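Local coordinates for sulfur oxidation protein SOXB (Thermus thermophilus, PDB 2WDD), which acts as a dimanganese thiosulfohydrolase of the sulfur oxidation pathway, hydrolysing a sulfur-sulfur bond in cysteine S-thiosulfonate, at residues Gly131-Asn136 with His163-Leu168; Val215-Pro220 with Ser262-Gln267. All blocks are in the same frame, centred on the assembly; numbering follows the deposited sequence.

Contact 1: Gly131-Asn136 with His163-Leu168; sequences GDTWTN and HWEWTL. With MN (manganese (II) ion), chain H; MN (manganese (II) ion), chain G.
E165 CG lies anti to the carbonyl carbon (chi1 -84°) and the chain bends at chi2 (68°), which swings the carboxylate back under the turn of D132, T133 and W134. D132 CG takes the same choice at chi1 (-85°), which turns OD1 to W164 N and OD2 to the metals. Each oxygen of E165 collects two backbone N-H groups. OE1 takes D132 N at 3.1 Å through its syn lone pair and H163 N nearly end-on; OE2 takes T133 N at 2.7 Å on the syn side and W134 N at 3.1 Å on the anti side, both tilted from the carboxylate plane. Four donors would probably offset the buried negative charge beside D132. The two loops correspond, as in dinuclear metallophosphatases, to the Gly-Asp and probably the Asn-His-Glu motifs, H163 standing at the asparagine position. D132 OD2 bridges the two manganese ions, and H163 ND1 binds one at 2.2 Å. D132 OD1 accepts W164 N in a nearly straight 2.7 Å bond and meets the edge of the W164 ring in its plane. N136 OD1 sits over one face of that indole, toward its rim, the amide almost perpendicular to it, and accepts T135 OG1 from above the carbonyl plane at 2.8 Å. W134, whose NE1 is bonded to Q152, lays its indole face against E165 CG, which is 3.5 Å from CE3.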
# COMPACT_ATOMS: atom_id res chain seq x y z
N GLY A 131 3.74 7.30 -5.24
CA GLY A 131 3.08 7.90 -4.08
C GLY A 131 2.96 6.96 -2.88
O GLY A 131 3.36 5.80 -2.95
N ASP A 132 2.40 7.48 -1.79
CA ASP A 132 2.38 6.77 -0.50
C ASP A 132 3.83 6.53 -0.14
O ASP A 132 4.22 5.42 0.24
CB ASP A 132 1.60 5.46 -0.55
CG ASP A 132 0.12 5.67 -0.34
OD1 ASP A 132 -0.30 6.83 -0.16
OD2 ASP A 132 -0.63 4.67 -0.35
N THR A 133 4.63 7.57 -0.29
CA THR A 133 6.06 7.48 -0.06
C THR A 133 6.47 8.12 1.27
O THR A 133 7.30 7.57 1.99
CB THR A 133 6.81 8.20 -1.20
OG1 THR A 133 6.32 7.73 -2.46
CG2 THR A 133 8.32 7.98 -1.09
N TRP A 134 5.96 9.31 1.52
CA TRP A 134 6.43 10.14 2.62
C TRP A 134 6.06 9.77 4.03
O TRP A 134 6.63 10.32 4.99
CB TRP A 134 5.96 11.59 2.42
CG TRP A 134 6.47 12.27 1.18
CD1 TRP A 134 7.47 11.84 0.34
CD2 TRP A 134 6.08 13.56 0.72
NE1 TRP A 134 7.68 12.78 -0.65
CE2 TRP A 134 6.84 13.85 -0.43
CE3 TRP A 134 5.11 14.48 1.14
CZ2 TRP A 134 6.66 15.01 -1.17
CZ3 TRP A 134 4.94 15.65 0.41
CH2 TRP A 134 5.72 15.91 -0.73
N THR A 135 5.05 8.91 4.17
CA THR A 135 4.46 8.63 5.46
C THR A 135 4.60 7.21 5.95
O THR A 135 5.06 6.31 5.22
CB THR A 135 2.96 8.99 5.38
OG1 THR A 135 2.37 8.32 4.25
CG2 THR A 135 2.78 10.50 5.18
N ASN A 136 4.15 7.01 7.19
CA ASN A 136 4.01 5.68 7.79
C ASN A 136 5.27 4.90 8.14
O ASN A 136 5.37 3.70 7.87
CB ASN A 136 3.04 4.83 6.96
CG ASN A 136 1.86 5.64 6.48
OD1 ASN A 136 1.64 5.80 5.28
ND2 ASN A 136 1.10 6.18 7.42
N HIS A 163 -1.11 10.24 -2.16
CA HIS A 163 -2.26 9.75 -1.41
C HIS A 163 -2.03 10.04 0.07
O HIS A 163 -2.46 11.10 0.57
CB HIS A 163 -2.56 8.27 -1.66
CG HIS A 163 -3.58 7.71 -0.71
ND1 HIS A 163 -3.75 6.36 -0.52
CD2 HIS A 163 -4.44 8.32 0.15
CE1 HIS A 163 -4.68 6.16 0.40
NE2 HIS A 163 -5.11 7.33 0.83
N TRP A 164 -1.32 9.16 0.78
CA TRP A 164 -1.09 9.36 2.22
C TRP A 164 -0.27 10.58 2.56
O TRP A 164 -0.26 11.03 3.70
CB TRP A 164 -0.49 8.11 2.88
CG TRP A 164 -1.52 7.07 3.21
CD1 TRP A 164 -2.01 6.10 2.37
CD2 TRP A 164 -2.14 6.85 4.47
NE1 TRP A 164 -2.94 5.32 3.04
CE2 TRP A 164 -3.03 5.77 4.33
CE3 TRP A 164 -2.05 7.51 5.71
CZ2 TRP A 164 -3.84 5.33 5.38
CZ3 TRP A 164 -2.86 7.05 6.75
CH2 TRP A 164 -3.74 5.98 6.58
N GLU A 165 0.42 11.14 1.57
CA GLU A 165 1.20 12.35 1.76
C GLU A 165 0.34 13.42 2.43
O GLU A 165 0.81 14.17 3.29
CB GLU A 165 1.60 12.88 0.38
CG GLU A 165 2.86 12.24 -0.21
CD GLU A 165 2.72 10.77 -0.58
OE1 GLU A 165 1.60 10.33 -0.97
OE2 GLU A 165 3.76 10.08 -0.57
N TRP A 166 -0.92 13.48 2.02
CA TRP A 166 -1.82 14.50 2.54
C TRP A 166 -2.14 14.40 4.02
O TRP A 166 -2.73 15.33 4.57
CB TRP A 166 -3.08 14.59 1.70
CG TRP A 166 -2.74 15.02 0.30
CD1 TRP A 166 -2.52 14.20 -0.77
CD2 TRP A 166 -2.41 16.34 -0.14
NE1 TRP A 166 -2.11 14.94 -1.86
CE2 TRP A 166 -2.03 16.26 -1.50
CE3 TRP A 166 -2.41 17.60 0.48
CZ2 TRP A 166 -1.69 17.38 -2.26
CZ3 TRP A 166 -2.04 18.71 -0.27
CH2 TRP A 166 -1.70 18.59 -1.62
N THR A 167 -1.79 13.28 4.66
CA THR A 167 -2.07 13.14 6.09
C THR A 167 -1.06 13.94 6.90
O THR A 167 -1.14 13.99 8.13
CB THR A 167 -2.17 11.67 6.55
OG1 THR A 167 -0.91 11.01 6.38
CG2 THR A 167 -3.26 10.94 5.78
N LEU A 168 -0.13 14.60 6.21
CA LEU A 168 0.81 15.49 6.87
C LEU A 168 0.17 16.88 6.96
O LEU A 168 0.68 17.76 7.65
CB LEU A 168 2.12 15.60 6.08
CG LEU A 168 2.97 14.34 6.04
CD1 LEU A 168 4.10 14.49 5.04
CD2 LEU A 168 3.51 13.99 7.42
MN MN H . -2.66 4.58 -1.32
MN MN G . -0.18 2.53 -0.15
O HOH W 1 -0.19 9.07 8.28
O HOH W 2 -2.17 2.60 -0.75

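Contact 2: Val215-Pro220 with Ser262-Gln267; sequences VGASYP and SHNGMQ. With MN (manganese (II) ion), chain H.
A217, the last residue of its strand, pairs in parallel with S262, and its O accepts H263 N at 2.9 Å, a bent bond with the donor tilted from the carbonyl plane. Regular pairing ends here, though the backbones stay side by side to Y219 and N264. S218 turns its CB away from 262-267 and sends its hydroxyl to S186 and S162. Y219 stays close: its CA-H makes a bent contact with H263 O, 3.2 Å from CA. With CG anti to the backbone N (chi1 -171°), the phenol lies edge-on to two carbonyls, CD1 3.3 Å from H263 O and CE1 4.1 Å from N264 O, while CB lies beside H263 CD2. An alanine here would remove the phenol and is likely to open a gap beside the H263 and N264 carbonyls. P220 follows, its CD 3.4 Å from N264 OD1, the side chains crossing at about a right angle. N264 N donates to S262 OG at 3.0 Å, an ST turn, and D269 is the polar partner of both side chains. H263 NE2 binds a manganese ion at 2.2 Å, and ND1, bonded to G130 O, fixes the rotation of the ring. Strands 210-217 and 257-262 are neighbours in a mixed sheet, joined by a beta-alpha-beta crossover through helix 240-252; strand 281-284 flanks 257-262, and G265 is at the N-cap position of helix 266-273, whose L268 and L272 touch P220 and N264.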
# COMPACT_ATOMS: atom_id res chain seq x y z
N VAL A 215 1.53 11.42 -17.23
CA VAL A 215 0.38 12.10 -16.65
C VAL A 215 0.25 11.57 -15.23
O VAL A 215 0.45 10.38 -15.00
CB VAL A 215 -0.91 11.79 -17.45
CG1 VAL A 215 -2.14 12.49 -16.84
CG2 VAL A 215 -0.73 12.14 -18.93
N GLY A 216 -0.07 12.43 -14.26
CA GLY A 216 -0.22 11.96 -12.90
C GLY A 216 -1.65 11.97 -12.39
O GLY A 216 -2.46 12.84 -12.72
N ALA A 217 -1.97 10.99 -11.55
CA ALA A 217 -3.28 10.92 -10.90
C ALA A 217 -3.09 10.55 -9.44
O ALA A 217 -2.47 9.55 -9.12
CB ALA A 217 -4.18 9.91 -11.58
N SER A 218 -3.58 11.41 -8.55
CA SER A 218 -3.54 11.13 -7.12
C SER A 218 -4.82 10.41 -6.69
O SER A 218 -5.82 10.40 -7.40
CB SER A 218 -3.36 12.42 -6.32
OG SER A 218 -2.01 12.85 -6.39
N TYR A 219 -4.79 9.79 -5.51
CA TYR A 219 -5.93 9.02 -5.02
C TYR A 219 -7.18 9.88 -4.97
O TYR A 219 -7.18 10.94 -4.33
CB TYR A 219 -5.62 8.48 -3.63
CG TYR A 219 -6.63 7.50 -3.10
CD1 TYR A 219 -6.99 6.37 -3.83
CD2 TYR A 219 -7.18 7.66 -1.83
CE1 TYR A 219 -7.90 5.45 -3.33
CE2 TYR A 219 -8.09 6.74 -1.33
CZ TYR A 219 -8.43 5.64 -2.07
OH TYR A 219 -9.33 4.72 -1.55
N PRO A 220 -8.28 9.43 -5.60
CA PRO A 220 -9.49 10.27 -5.64
C PRO A 220 -10.32 10.31 -4.36
O PRO A 220 -11.23 11.14 -4.23
CB PRO A 220 -10.32 9.64 -6.77
CG PRO A 220 -9.79 8.25 -6.91
CD PRO A 220 -8.34 8.31 -6.55
N SER A 262 -0.26 6.49 -11.74
CA SER A 262 -1.51 6.51 -11.00
C SER A 262 -1.49 6.07 -9.55
O SER A 262 -0.78 5.12 -9.17
CB SER A 262 -2.48 5.57 -11.71
OG SER A 262 -3.79 5.64 -11.17
N HIS A 263 -2.34 6.71 -8.75
CA HIS A 263 -2.58 6.27 -7.39
C HIS A 263 -4.09 6.08 -7.22
O HIS A 263 -4.63 6.31 -6.14
CB HIS A 263 -2.01 7.19 -6.31
CG HIS A 263 -1.73 6.47 -5.03
ND1 HIS A 263 -0.46 6.05 -4.68
CD2 HIS A 263 -2.56 6.01 -4.06
CE1 HIS A 263 -0.53 5.37 -3.54
NE2 HIS A 263 -1.79 5.34 -3.15
N ASN A 264 -4.76 5.63 -8.28
CA ASN A 264 -6.20 5.38 -8.22
C ASN A 264 -6.53 4.04 -7.56
O ASN A 264 -7.64 3.87 -7.06
CB ASN A 264 -6.81 5.29 -9.63
CG ASN A 264 -6.96 6.63 -10.32
OD1 ASN A 264 -7.35 7.62 -9.71
ND2 ASN A 264 -6.76 6.63 -11.64
N GLY A 265 -5.63 3.07 -7.71
CA GLY A 265 -5.85 1.67 -7.34
C GLY A 265 -5.94 0.91 -8.66
O GLY A 265 -6.53 1.41 -9.62
N MET A 266 -5.35 -0.28 -8.74
CA MET A 266 -5.32 -1.00 -10.01
C MET A 266 -6.64 -1.34 -10.67
O MET A 266 -6.72 -1.33 -11.90
CB MET A 266 -4.39 -2.21 -9.95
CG MET A 266 -3.95 -2.67 -11.33
SD MET A 266 -2.65 -3.91 -11.24
CE MET A 266 -3.49 -5.32 -10.54
N GLN A 267 -7.68 -1.66 -9.90
CA GLN A 267 -8.96 -2.02 -10.50
C GLN A 267 -9.60 -0.78 -11.10
O GLN A 267 -10.19 -0.84 -12.18
CB GLN A 267 -9.88 -2.67 -9.47
CG GLN A 267 -9.28 -3.92 -8.83
CD GLN A 267 -8.82 -4.93 -9.87
OE1 GLN A 267 -9.58 -5.32 -10.76
NE2 GLN A 267 -7.57 -5.37 -9.76
MN MN H . -2.66 4.58 -1.32
O HOH W 2 -2.17 2.60 -0.75

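How the contacts relate
The segments of contact 1 follow strands of one mixed sheet, those of contact 2 continue strands of another, and the loops meet at the dimanganese site, centres about 14 Å apart. One manganese ion joins them: D132, H163, H263 and H286 are its protein ligands, and D132 OD2 stands 3.1 Å from H263 NE2. D36, H38 and H288 hold the second ion with D132. Water 2 lies between the metals, as the bridging nucleophile does in related dinuclear hydrolases. Next to the shared ion, H163 CB packs 3.3 Å from H263 CD2, and H163 NE2, whose polar partner is H226, packs 3.4 Å from Y219 CD2. A bound sulfate lies beside W164, about 5 Å from the H263 side chain (nearest atoms).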